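Local coordinates for protein peptidoglycan hydrolase FlgJ (Sphingomonas sp. A1, PDB 2ZYC) that probably hydrolyses the peptidoglycan layer of the periplasm so that the flagellar rod can be assembled, using this C-terminal glycosidase family 73 domain, at residues A[119-125]-A[137-141]; A[65-71]-A[82-88]; A[19-23]-A[111-115]; A[25-29]-A[143-149]. The protein carries 2 engineered substitutions. One frame throughout, in Å; residues are numbered along the deposited sequence.

Interaction 1 of 4, residues A[119-125]-A[137-141]; sequences HAFARAL and ADKLA
A122 and A137 show how alanines let two helices close together: each offers a methyl bump small enough for a shallow hollow opposite. A122 CB presses against the backbone of the partner helix, 3.5 Å from A137 CA. The methyl of A137 settles into a dent walled by A122, by the CG of R123 and by the imidazole of H119, whose face it covers in a CH-pi contact, with A137 CB 3.8 Å from the ring centroid. One helical turn along, A141 CB rests 3.8 Å from H119 N. The axes of segments 119-125 and 137-141 come within 8.3 Å and run at 136° to each other. This roughly antiparallel pairing of helices 118-127 and 136-145, linked by a short loop, belongs to the helical body of a lysozyme-clan domain. Toward the core, one larger knob replaces the small ones. L140 sends CD2 into a notch between F121, A122 and L125, its nearest wall being A122 CB at 3.8 Å; the F121 ring beside it also meets F26 and L27 of helix 24-35. Toward the surface the filling is polar. The imidazole swings across the groove because CG of H119 stands anti to the backbone N (chi1 -159°). There H119 NE2 donates to D138 OD1 at 2.8 Å, somewhat bent at 141°, and R123 NH1 donates in the ring plane to H119 ND1, also at 2.8 Å. Gripped at both nitrogens, the ring is fixed in rotation as a lid over the A137 methyl, and the carboxylate and guanidinium probably polarise it.

Interaction 2 of 4, residues A[65-71]-A[82-88]; sequences KVVEART and RVERFRA
V67 and F86 exchange two backbone hydrogen bonds, V67 N to F86 O at 2.9 Å and F86 N to V67 O at 2.8 Å, and A69 and E84 repeat the pattern. At the far end T71 N reaches R82 O at 2.8 Å, but the return bond from R82 N to T71 O is weak. Between these hydrogen-bonded pairs, CA-H...O contacts such as R70 CA to R82 O add to the seam. Among the side chains, R82 NH2 bridges to E84 OE2 at 3.2 Å, coming from above the carboxylate plane, while R85 N donates to E84 OE1, on the lone pair turned away from the other oxygen. E68 and R85 lie side by side in a long salt bridge, and the guanidinium of R85 is laid flat over V66 CG1, 3.8 Å from R85 CZ. On the face carrying F86, A69 CB touches F86 CE2 at 3.7 Å, T71 CG2 meets the ring edge, and V67 CG1 fits between F86 CB and A88 CB. This two-stranded antiparallel hairpin stands off the helical body: F86 and V67 pack on the loop residues I42 and N44, R85 and R87 pair through their backbones with A58 and I56, and R87 ties the hairpin to helix 92-105 through a salt bridge with D98.

Interaction 3 of 4, residues A[19-23]-A[111-115]; sequences SLGVP and KVAGK
V22 and V112 form the close, buried half of this contact, in which a helix end meets a turn. With CG1 set anti to its carbonyl carbon, V22 directs that methyl at the other backbone, where V22 CG1 lies 3.3 Å from V112 O. The same branch meets V112 CG1 at 3.9 Å and also nears K115 O. Beside it the backbones dock directly: G114 N donates to G21 O at 2.7 Å, a short but bent bond (137°) whose donor stands above the carbonyl plane. A CA-H...O contact, A113 CA to L20 O at 3.2 Å, carries the seam back to L20, the last residue of helix 3-20. V112 and L20 are themselves packed on V103 of helix 92-105, so the tight side continues into the core. CD of P23, a partly exposed residue, lies 3.4 Å from K115 O.

The solvent side is the turn itself, where A113 and G114 are exposed. A water lies between G21 O and K115 O, although its very short approach to the former leaves its position doubtful. The side chain of K115 leads away and curls over its own segment, so that K115 NZ reaches K111 O at 2.7 Å, on a lone pair in the carbonyl plane.

G114 takes the third position of a type II beta turn from V112 to K115, with positive phi (85°). The arrangement is a helix ended by a glycine of positive phi (G21, 67°), the link between helices 3-20 and 24-35, with the carbonyls of L20 and G21 set against a type II turn in the loop before helix 118-127.

Interaction 4 of 4, residues A[25-29]-A[143-149]; sequences HFLVA and VINGNAL
I144 and A29 are in unusually tight apolar contact, with A29 CB only 3.4 Å from I144 CG1. That alanine methyl is the centre of the aliphatic group: V143 CG1 approaches it at 3.8 Å, and L149 CD2 comes in from the following helix at 3.7 Å. The two methyls of L149 divide between neighbours on helix 24-35, CD1 meeting V28 CG1 at 3.9 Å. W37 adds cover to V143 and L149.

Aromatic packing makes up the second group. I144 crosses the F26 ring at about a right angle and meets it twice: CG2 touches F26 CE1 at 3.4 Å, and CD1 lies over the ring face, offset toward the rim. F121 of helix 118-127 touches both F26 and I144.

The imidazole edge forms the third. The ring of H25 takes the position between its backbone N and carbonyl carbon (chi1 78°), which turns an edge toward the carbonyl of I144. There H25 CD2 faces I144 O in the ring plane at 3.7 Å, and H25 NE2 rests 3.8 Å from I144 CG2, both van der Waals contacts. F26 CD1 lies against a face of the same imidazole.

With mostly carbon against carbon and no hydrogen bond between the segments, the contact of helix 24-35 with the junction of helices 136-145 and 147-156 appears to rest on fit of shape and burial more than on directional bonds.

How the interactions relate
Interactions 1, 3 and 4 form one continuous cluster in the helical body, their centres 11 to 15 Å apart. Helix 136-145 serves both interaction 1 and interaction 4, and F121 joins all three, touching V112 of interaction 3 and F26 of interaction 4. Along the chain, interactions 3 and 4 interlock, their segments alternating; interaction 1 is nested within the loop closed by interaction 4, so early and late helices are drawn together. Interaction 2, the hairpin, precedes interaction 1, is nested inside the loops closed by interactions 3 and 4, and stands apart, its centre at least 25 Å from the others. A compact helical body with a projecting beta hairpin fits the two-lobed build of glycosidase family 73.

Interaction 1 of 4, residues A[119-125]-A[137-141]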
loop_
_atom_site.group_PDB
_atom_site.type_symbol
_atom_site.label_atom_id
_atom_site.label_comp_id
_atom_site.label_asym_id
_atom_site.label_seq_id
_atom_site.Cartn_x
_atom_site.Cartn_y
_atom_site.Cartn_z
ATOM N N HIS A 119 4.985 13.531 1.251
ATOM C CA HIS A 119 4.423 14.175 0.065
ATOM C C HIS A 119 5.280 13.914 -1.173
ATOM O O HIS A 119 4.742 13.634 -2.245
ATOM C CB HIS A 119 4.215 15.677 0.286
ATOM C CG HIS A 119 3.226 16.288 -0.655
ATOM N ND1 HIS A 119 3.578 16.775 -1.896
ATOM C CD2 HIS A 119 1.888 16.473 -0.545
ATOM C CE1 HIS A 119 2.504 17.245 -2.504
ATOM N NE2 HIS A 119 1.464 17.069 -1.708
ATOM N N ALA A 120 6.607 13.993 -1.015
ATOM C CA ALA A 120 7.549 13.703 -2.104
ATOM C C ALA A 120 7.354 12.273 -2.619
ATOM O O ALA A 120 7.334 12.025 -3.838
ATOM C CB ALA A 120 8.989 13.897 -1.626
ATOM N N PHE A 121 7.209 11.347 -1.671
ATOM C CA PHE A 121 6.974 9.938 -1.968
ATOM C C PHE A 121 5.677 9.769 -2.764
ATOM O O PHE A 121 5.650 9.113 -3.802
ATOM C CB PHE A 121 6.947 9.134 -0.655
ATOM C CG PHE A 121 6.405 7.738 -0.790
ATOM C CD1 PHE A 121 7.159 6.737 -1.397
ATOM C CD2 PHE A 121 5.143 7.419 -0.284
ATOM C CE1 PHE A 121 6.653 5.437 -1.519
ATOM C CE2 PHE A 121 4.632 6.126 -0.394
ATOM C CZ PHE A 121 5.394 5.129 -1.022
ATOM N N ALA A 122 4.610 10.386 -2.277
ATOM C CA ALA A 122 3.315 10.285 -2.940
ATOM C C ALA A 122 3.348 10.897 -4.335
ATOM O O ALA A 122 2.817 10.322 -5.272
ATOM C CB ALA A 122 2.229 10.919 -2.079
ATOM N N ARG A 123 3.995 12.055 -4.471
ATOM C CA ARG A 123 4.185 12.682 -5.786
ATOM C C ARG A 123 4.924 11.758 -6.758
ATOM O O ARG A 123 4.570 11.691 -7.932
ATOM C CB ARG A 123 4.919 14.022 -5.657
ATOM C CG ARG A 123 4.114 15.135 -4.974
ATOM C CD ARG A 123 4.776 16.524 -5.102
ATOM N NE ARG A 123 6.232 16.511 -4.911
ATOM C CZ ARG A 123 6.866 16.798 -3.775
ATOM N NH1 ARG A 123 6.194 17.117 -2.677
ATOM N NH2 ARG A 123 8.190 16.753 -3.731
ATOM N N ALA A 124 5.936 11.043 -6.256
ATOM C CA ALA A 124 6.704 10.090 -7.080
ATOM C C ALA A 124 5.834 8.932 -7.580
ATOM O O ALA A 124 5.965 8.502 -8.729
ATOM C CB ALA A 124 7.930 9.567 -6.325
ATOM N N LEU A 125 4.938 8.447 -6.722
ATOM C CA LEU A 125 3.981 7.412 -7.119
ATOM C C LEU A 125 3.014 7.949 -8.169
ATOM O O LEU A 125 2.728 7.274 -9.157
ATOM C CB LEU A 125 3.181 6.926 -5.912
ATOM C CG LEU A 125 3.922 6.054 -4.901
ATOM C CD1 LEU A 125 3.035 5.906 -3.669
ATOM C CD2 LEU A 125 4.274 4.694 -5.509
ATOM N N ALA A 137 -1.503 13.007 -3.583
ATOM C CA ALA A 137 -0.318 13.288 -2.780
ATOM C C ALA A 137 -0.675 13.924 -1.438
ATOM O O ALA A 137 -0.135 13.542 -0.403
ATOM C CB ALA A 137 0.682 14.156 -3.557
ATOM N N ASP A 138 -1.613 14.870 -1.463
ATOM C CA ASP A 138 -2.077 15.527 -0.246
ATOM C C ASP A 138 -2.744 14.532 0.703
ATOM O O ASP A 138 -2.476 14.540 1.904
ATOM C CB ASP A 138 -3.059 16.654 -0.576
ATOM C CG ASP A 138 -2.373 17.903 -1.107
ATOM O OD1 ASP A 138 -1.126 18.004 -1.042
ATOM O OD2 ASP A 138 -3.102 18.796 -1.593
ATOM N N LYS A 139 -3.611 13.688 0.150
ATOM C CA LYS A 139 -4.345 12.702 0.952
ATOM C C LYS A 139 -3.415 11.650 1.559
ATOM O O LYS A 139 -3.540 11.318 2.745
ATOM C CB LYS A 139 -5.442 12.048 0.122
ATOM C CG LYS A 139 -6.582 12.998 -0.214
ATOM C CD LYS A 139 -7.526 12.356 -1.201
ATOM C CE LYS A 139 -8.575 13.346 -1.677
ATOM N NZ LYS A 139 -9.271 12.814 -2.877
ATOM N N LEU A 140 -2.467 11.150 0.767
ATOM C CA LEU A 140 -1.517 10.160 1.279
ATOM C C LEU A 140 -0.541 10.751 2.285
ATOM O O LEU A 140 -0.252 10.139 3.320
ATOM C CB LEU A 140 -0.771 9.453 0.132
ATOM C CG LEU A 140 0.246 8.370 0.522
ATOM C CD1 LEU A 140 -0.358 7.317 1.460
ATOM C CD2 LEU A 140 0.815 7.713 -0.727
ATOM N N ALA A 141 -0.033 11.943 1.988
ATOM C CA ALA A 141 0.849 12.653 2.923
ATOM C C ALA A 141 0.149 12.876 4.274
ATOM O O ALA A 141 0.771 12.730 5.327
ATOM C CB ALA A 141 1.325 13.975 2.327
#

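Interaction 2 of 4, residues A[65-71]-A[82-88]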
loop_
_atom_site.group_PDB
_atom_site.type_symbol
_atom_site.label_atom_id
_atom_site.label_comp_id
_atom_site.label_asym_id
_atom_site.label_seq_id
_atom_site.Cartn_x
_atom_site.Cartn_y
_atom_site.Cartn_z
ATOM N N LYS A 65 -3.610 -15.127 -10.297
ATOM C CA LYS A 65 -5.017 -15.142 -9.958
ATOM C C LYS A 65 -5.625 -13.760 -10.175
ATOM O O LYS A 65 -4.982 -12.741 -9.916
ATOM C CB LYS A 65 -5.195 -15.578 -8.505
ATOM C CG LYS A 65 -6.627 -15.897 -8.118
ATOM C CD LYS A 65 -6.706 -16.349 -6.671
ATOM C CE LYS A 65 -8.129 -16.773 -6.318
ATOM N NZ LYS A 65 -8.148 -17.633 -5.098
ATOM N N VAL A 66 -6.864 -13.750 -10.653
ATOM C CA VAL A 66 -7.594 -12.525 -10.951
ATOM C C VAL A 66 -8.913 -12.487 -10.188
ATOM O O VAL A 66 -9.627 -13.494 -10.098
ATOM C CB VAL A 66 -7.854 -12.384 -12.473
ATOM C CG1 VAL A 66 -8.814 -11.227 -12.767
ATOM C CG2 VAL A 66 -6.530 -12.206 -13.230
ATOM N N VAL A 67 -9.225 -11.321 -9.638
ATOM C CA VAL A 67 -10.507 -11.097 -9.005
ATOM C C VAL A 67 -11.177 -9.897 -9.667
ATOM O O VAL A 67 -10.554 -8.850 -9.874
ATOM C CB VAL A 67 -10.381 -10.941 -7.453
ATOM C CG1 VAL A 67 -9.386 -9.839 -7.081
ATOM C CG2 VAL A 67 -11.749 -10.696 -6.818
ATOM N N GLU A 68 -12.438 -10.070 -10.045
ATOM C CA GLU A 68 -13.206 -8.977 -10.614
ATOM C C GLU A 68 -13.914 -8.227 -9.501
ATOM O O GLU A 68 -14.409 -8.833 -8.540
ATOM C CB GLU A 68 -14.194 -9.473 -11.677
ATOM C CG GLU A 68 -13.509 -9.833 -12.992
ATOM C CD GLU A 68 -14.392 -10.604 -13.962
ATOM O OE1 GLU A 68 -15.635 -10.517 -13.866
ATOM O OE2 GLU A 68 -13.828 -11.304 -14.829
ATOM N N ALA A 69 -13.928 -6.906 -9.615
ATOM C CA ALA A 69 -14.617 -6.053 -8.655
ATOM C C ALA A 69 -15.147 -4.818 -9.363
ATOM O O ALA A 69 -14.533 -4.311 -10.307
ATOM C CB ALA A 69 -13.694 -5.671 -7.504
ATOM N N ARG A 70 -16.307 -4.345 -8.923
ATOM C CA ARG A 70 -16.918 -3.179 -9.545
ATOM C C ARG A 70 -16.287 -1.876 -9.045
ATOM O O ARG A 70 -15.988 -1.727 -7.855
ATOM C CB ARG A 70 -18.434 -3.184 -9.329
ATOM C CG ARG A 70 -19.174 -4.274 -10.111
ATOM C CD ARG A 70 -20.620 -4.388 -9.643
ATOM N NE ARG A 70 -20.687 -4.448 -8.186
ATOM C CZ ARG A 70 -21.601 -3.829 -7.443
ATOM N NH1 ARG A 70 -22.548 -3.095 -8.014
ATOM N NH2 ARG A 70 -21.563 -3.946 -6.124
ATOM N N THR A 71 -16.063 -0.950 -9.973
ATOM C CA THR A 71 -15.552 0.376 -9.633
ATOM C C THR A 71 -16.594 1.434 -10.002
ATOM O O THR A 71 -17.660 1.100 -10.535
ATOM C CB THR A 71 -14.195 0.681 -10.325
ATOM O OG1 THR A 71 -14.338 0.586 -11.749
ATOM C CG2 THR A 71 -13.118 -0.289 -9.858
ATOM N N ARG A 82 -18.251 0.123 -13.636
ATOM C CA ARG A 82 -17.419 -0.727 -14.484
ATOM C C ARG A 82 -17.032 -1.968 -13.702
ATOM O O ARG A 82 -16.912 -1.919 -12.481
ATOM C CB ARG A 82 -16.129 -0.004 -14.883
ATOM C CG ARG A 82 -16.249 0.932 -16.066
ATOM C CD ARG A 82 -14.872 1.364 -16.569
ATOM N NE ARG A 82 -14.169 0.275 -17.249
ATOM C CZ ARG A 82 -13.037 -0.285 -16.823
ATOM N NH1 ARG A 82 -12.491 -1.275 -17.518
ATOM N NH2 ARG A 82 -12.444 0.143 -15.713
ATOM N N VAL A 83 -16.836 -3.078 -14.404
ATOM C CA VAL A 83 -16.167 -4.227 -13.810
ATOM C C VAL A 83 -14.670 -4.092 -14.106
ATOM O O VAL A 83 -14.263 -3.962 -15.268
ATOM C CB VAL A 83 -16.716 -5.568 -14.341
ATOM C CG1 VAL A 83 -15.956 -6.737 -13.734
ATOM C CG2 VAL A 83 -18.210 -5.695 -14.035
ATOM N N GLU A 84 -13.865 -4.103 -13.046
ATOM C CA GLU A 84 -12.413 -4.015 -13.176
ATOM C C GLU A 84 -11.753 -5.326 -12.766
ATOM O O GLU A 84 -12.255 -6.039 -11.891
ATOM C CB GLU A 84 -11.866 -2.848 -12.341
ATOM C CG GLU A 84 -10.369 -2.577 -12.490
ATOM C CD GLU A 84 -9.970 -2.241 -13.914
ATOM O OE1 GLU A 84 -9.731 -3.184 -14.702
ATOM O OE2 GLU A 84 -9.895 -1.041 -14.238
ATOM N N ARG A 85 -10.631 -5.637 -13.409
ATOM C CA ARG A 85 -9.888 -6.856 -13.125
ATOM C C ARG A 85 -8.694 -6.522 -12.246
ATOM O O ARG A 85 -7.839 -5.708 -12.617
ATOM C CB ARG A 85 -9.445 -7.545 -14.418
ATOM C CG ARG A 85 -10.621 -8.164 -15.174
ATOM C CD ARG A 85 -10.252 -8.574 -16.583
ATOM N NE ARG A 85 -9.094 -9.457 -16.623
ATOM C CZ ARG A 85 -9.132 -10.777 -16.480
ATOM N NH1 ARG A 85 -10.287 -11.403 -16.278
ATOM N NH2 ARG A 85 -8.000 -11.471 -16.540
ATOM N N PHE A 86 -8.669 -7.144 -11.071
ATOM C CA PHE A 86 -7.629 -6.907 -10.076
ATOM C C PHE A 86 -6.780 -8.141 -9.840
ATOM O O PHE A 86 -7.251 -9.273 -9.955
ATOM C CB PHE A 86 -8.264 -6.479 -8.748
ATOM C CG PHE A 86 -8.904 -5.133 -8.794
ATOM C CD1 PHE A 86 -8.135 -3.980 -8.633
ATOM C CD2 PHE A 86 -10.278 -5.010 -9.000
ATOM C CE1 PHE A 86 -8.728 -2.708 -8.677
ATOM C CE2 PHE A 86 -10.880 -3.757 -9.046
ATOM C CZ PHE A 86 -10.103 -2.596 -8.885
ATOM N N ARG A 87 -5.521 -7.918 -9.484
ATOM C CA ARG A 87 -4.647 -9.013 -9.084
ATOM C C ARG A 87 -5.142 -9.618 -7.770
ATOM O O ARG A 87 -5.727 -8.919 -6.944
ATOM C CB ARG A 87 -3.213 -8.512 -8.929
ATOM C CG ARG A 87 -2.684 -7.837 -10.190
ATOM C CD ARG A 87 -1.210 -7.461 -10.056
ATOM N NE ARG A 87 -0.746 -6.723 -11.234
ATOM C CZ ARG A 87 0.523 -6.416 -11.484
ATOM N NH1 ARG A 87 1.476 -6.788 -10.651
ATOM N NH2 ARG A 87 0.843 -5.733 -12.578
ATOM N N ALA A 88 -4.931 -10.917 -7.606
ATOM C CA ALA A 88 -5.194 -11.582 -6.324
ATOM C C ALA A 88 -3.997 -12.422 -5.919
ATOM O O ALA A 88 -3.278 -12.966 -6.774
ATOM C CB ALA A 88 -6.463 -12.433 -6.393
HETATM O O HOH W 1 -1.718 -14.846 -7.829
HETATM O O HOH W 2 -11.446 0.529 -12.704
#

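Interaction 3 of 4, residues A[19-23]-A[111-115]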
loop_
_atom_site.group_PDB
_atom_site.type_symbol
_atom_site.label_atom_id
_atom_site.label_comp_id
_atom_site.label_asym_id
_atom_site.label_seq_id
_atom_site.Cartn_x
_atom_site.Cartn_y
_atom_site.Cartn_z
ATOM N N SER A 19 13.658 -2.634 0.325
ATOM C CA SER A 19 13.995 -2.881 -1.082
ATOM C C SER A 19 13.670 -1.687 -1.989
ATOM O O SER A 19 14.225 -1.560 -3.085
ATOM C CB SER A 19 13.286 -4.131 -1.597
ATOM O OG SER A 19 11.956 -3.832 -1.973
ATOM N N LEU A 20 12.759 -0.826 -1.541
ATOM C CA LEU A 20 12.360 0.347 -2.320
ATOM C C LEU A 20 13.081 1.614 -1.891
ATOM O O LEU A 20 12.962 2.645 -2.553
ATOM C CB LEU A 20 10.853 0.576 -2.229
ATOM C CG LEU A 20 9.917 -0.519 -2.740
ATOM C CD1 LEU A 20 8.512 -0.170 -2.348
ATOM C CD2 LEU A 20 10.038 -0.664 -4.244
ATOM N N GLY A 21 13.818 1.533 -0.785
ATOM C CA GLY A 21 14.575 2.654 -0.238
ATOM C C GLY A 21 13.729 3.802 0.299
ATOM O O GLY A 21 14.037 4.972 0.059
ATOM N N VAL A 22 12.660 3.460 1.022
ATOM C CA VAL A 22 11.768 4.445 1.653
ATOM C C VAL A 22 11.382 3.934 3.053
ATOM O O VAL A 22 11.535 2.744 3.336
ATOM C CB VAL A 22 10.479 4.720 0.804
ATOM C CG1 VAL A 22 10.807 5.192 -0.629
ATOM C CG2 VAL A 22 9.570 3.501 0.769
ATOM N N PRO A 23 10.913 4.823 3.947
ATOM C CA PRO A 23 10.497 4.340 5.281
ATOM C C PRO A 23 9.289 3.393 5.233
ATOM O O PRO A 23 8.369 3.601 4.439
ATOM C CB PRO A 23 10.150 5.628 6.036
ATOM C CG PRO A 23 10.848 6.716 5.268
ATOM C CD PRO A 23 10.797 6.289 3.843
ATOM N N LYS A 111 11.560 7.549 -9.347
ATOM C CA LYS A 111 11.663 8.663 -8.398
ATOM C C LYS A 111 11.254 8.307 -6.961
ATOM O O LYS A 111 11.492 9.080 -6.030
ATOM C CB LYS A 111 10.866 9.870 -8.911
ATOM C CG LYS A 111 11.551 10.628 -10.057
ATOM C CD LYS A 111 12.822 11.304 -9.560
ATOM C CE LYS A 111 13.557 12.051 -10.664
ATOM N NZ LYS A 111 14.578 12.978 -10.087
ATOM N N VAL A 112 10.654 7.134 -6.774
ATOM C CA VAL A 112 10.256 6.703 -5.432
ATOM C C VAL A 112 11.452 6.464 -4.501
ATOM O O VAL A 112 11.461 6.925 -3.358
ATOM C CB VAL A 112 9.356 5.448 -5.486
ATOM C CG1 VAL A 112 9.087 4.905 -4.088
ATOM C CG2 VAL A 112 8.042 5.779 -6.167
ATOM N N ALA A 113 12.453 5.732 -4.990
ATOM C CA ALA A 113 13.570 5.332 -4.145
ATOM C C ALA A 113 14.237 6.529 -3.485
ATOM O O ALA A 113 14.494 7.542 -4.131
ATOM C CB ALA A 113 14.591 4.534 -4.943
ATOM N N GLY A 114 14.486 6.399 -2.187
ATOM C CA GLY A 114 15.242 7.400 -1.440
ATOM C C GLY A 114 14.430 8.571 -0.924
ATOM O O GLY A 114 14.987 9.470 -0.288
ATOM N N LYS A 115 13.132 8.598 -1.223
ATOM C CA LYS A 115 12.271 9.662 -0.701
ATOM C C LYS A 115 12.015 9.414 0.786
ATOM O O LYS A 115 11.722 8.292 1.195
ATOM C CB LYS A 115 10.960 9.764 -1.486
ATOM C CG LYS A 115 11.129 10.160 -2.960
ATOM C CD LYS A 115 11.687 11.578 -3.124
ATOM C CE LYS A 115 11.889 11.970 -4.595
ATOM N NZ LYS A 115 12.948 11.174 -5.283
HETATM O O HOH W 3 14.376 6.647 1.797
#

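Interaction 4 of 4, residues A[25-29]-A[143-149]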
loop_
_atom_site.group_PDB
_atom_site.type_symbol
_atom_site.label_atom_id
_atom_site.label_comp_id
_atom_site.label_asym_id
_atom_site.label_seq_id
_atom_site.Cartn_x
_atom_site.Cartn_y
_atom_site.Cartn_z
ATOM N N HIS A 25 6.726 2.949 7.168
ATOM C CA HIS A 25 5.401 3.502 7.447
ATOM C C HIS A 25 4.777 4.210 6.244
ATOM O O HIS A 25 3.555 4.391 6.208
ATOM C CB HIS A 25 5.406 4.387 8.702
ATOM C CG HIS A 25 5.969 5.759 8.501
ATOM N ND1 HIS A 25 7.310 5.993 8.272
ATOM C CD2 HIS A 25 5.381 6.977 8.562
ATOM C CE1 HIS A 25 7.514 7.293 8.174
ATOM N NE2 HIS A 25 6.361 7.913 8.343
ATOM N N PHE A 26 5.600 4.603 5.266
ATOM C CA PHE A 26 5.052 5.160 4.009
ATOM C C PHE A 26 4.167 4.116 3.321
ATOM O O PHE A 26 3.097 4.445 2.791
ATOM C CB PHE A 26 6.159 5.587 3.031
ATOM C CG PHE A 26 6.845 6.887 3.384
ATOM C CD1 PHE A 26 6.733 7.455 4.651
ATOM C CD2 PHE A 26 7.641 7.529 2.435
ATOM C CE1 PHE A 26 7.378 8.654 4.960
ATOM C CE2 PHE A 26 8.302 8.719 2.744
ATOM C CZ PHE A 26 8.167 9.275 4.014
ATOM N N LEU A 27 4.619 2.865 3.337
ATOM C CA LEU A 27 3.895 1.770 2.690
ATOM C C LEU A 27 2.684 1.311 3.502
ATOM O O LEU A 27 1.653 0.943 2.932
ATOM C CB LEU A 27 4.839 0.597 2.396
ATOM C CG LEU A 27 6.001 0.903 1.439
ATOM C CD1 LEU A 27 6.829 -0.341 1.218
ATOM C CD2 LEU A 27 5.508 1.456 0.101
ATOM N N VAL A 28 2.815 1.332 4.828
ATOM C CA VAL A 28 1.685 1.058 5.726
ATOM C C VAL A 28 0.586 2.098 5.504
ATOM O O VAL A 28 -0.594 1.752 5.388
ATOM C CB VAL A 28 2.107 1.061 7.217
ATOM C CG1 VAL A 28 0.870 0.903 8.131
ATOM C CG2 VAL A 28 3.141 -0.049 7.493
ATOM N N ALA A 29 0.991 3.367 5.433
ATOM C CA ALA A 29 0.059 4.465 5.194
ATOM C C ALA A 29 -0.663 4.278 3.875
ATOM O O ALA A 29 -1.889 4.411 3.804
ATOM C CB ALA A 29 0.781 5.802 5.221
ATOM N N VAL A 143 -2.052 10.959 5.725
ATOM C CA VAL A 143 -2.026 9.703 6.477
ATOM C C VAL A 143 -0.611 9.438 7.014
ATOM O O VAL A 143 -0.436 9.074 8.185
ATOM C CB VAL A 143 -2.542 8.487 5.642
ATOM C CG1 VAL A 143 -2.481 7.194 6.458
ATOM C CG2 VAL A 143 -3.972 8.720 5.164
ATOM N N ILE A 144 0.387 9.635 6.154
ATOM C CA ILE A 144 1.784 9.392 6.508
ATOM C C ILE A 144 2.222 10.213 7.726
ATOM O O ILE A 144 2.891 9.692 8.625
ATOM C CB ILE A 144 2.728 9.651 5.306
ATOM C CG1 ILE A 144 2.534 8.560 4.242
ATOM C CG2 ILE A 144 4.194 9.692 5.758
ATOM C CD1 ILE A 144 3.305 8.793 2.941
ATOM N N ASN A 145 1.824 11.484 7.732
ATOM C CA ASN A 145 2.216 12.463 8.746
ATOM C C ASN A 145 1.231 12.573 9.917
ATOM O O ASN A 145 1.470 13.328 10.859
ATOM C CB ASN A 145 2.415 13.835 8.084
ATOM C CG ASN A 145 3.561 13.840 7.059
ATOM O OD1 ASN A 145 3.481 14.508 6.022
ATOM N ND2 ASN A 145 4.621 13.095 7.350
ATOM N N GLY A 146 0.154 11.793 9.868
ATOM C CA GLY A 146 -0.958 11.923 10.820
ATOM C C GLY A 146 -0.754 11.237 12.158
ATOM O O GLY A 146 0.036 10.289 12.273
ATOM N N ASN A 147 -1.485 11.724 13.162
ATOM C CA ASN A 147 -1.424 11.188 14.521
ATOM C C ASN A 147 -2.009 9.783 14.612
ATOM O O ASN A 147 -1.571 8.981 15.433
ATOM C CB ASN A 147 -2.155 12.116 15.501
ATOM C CG ASN A 147 -1.473 13.468 15.658
ATOM O OD1 ASN A 147 -0.253 13.558 15.805
ATOM N ND2 ASN A 147 -2.268 14.529 15.638
ATOM N N ALA A 148 -3.011 9.502 13.777
ATOM C CA ALA A 148 -3.665 8.189 13.766
ATOM C C ALA A 148 -2.644 7.092 13.483
ATOM O O ALA A 148 -2.535 6.132 14.248
ATOM C CB ALA A 148 -4.786 8.141 12.741
ATOM N N LEU A 149 -1.895 7.249 12.391
ATOM C CA LEU A 149 -0.829 6.307 12.058
ATOM C C LEU A 149 0.275 6.294 13.116
ATOM O O LEU A 149 0.704 5.222 13.544
ATOM C CB LEU A 149 -0.226 6.604 10.677
ATOM C CG LEU A 149 0.859 5.624 10.207
ATOM C CD1 LEU A 149 0.338 4.191 10.119
ATOM C CD2 LEU A 149 1.467 6.059 8.877
#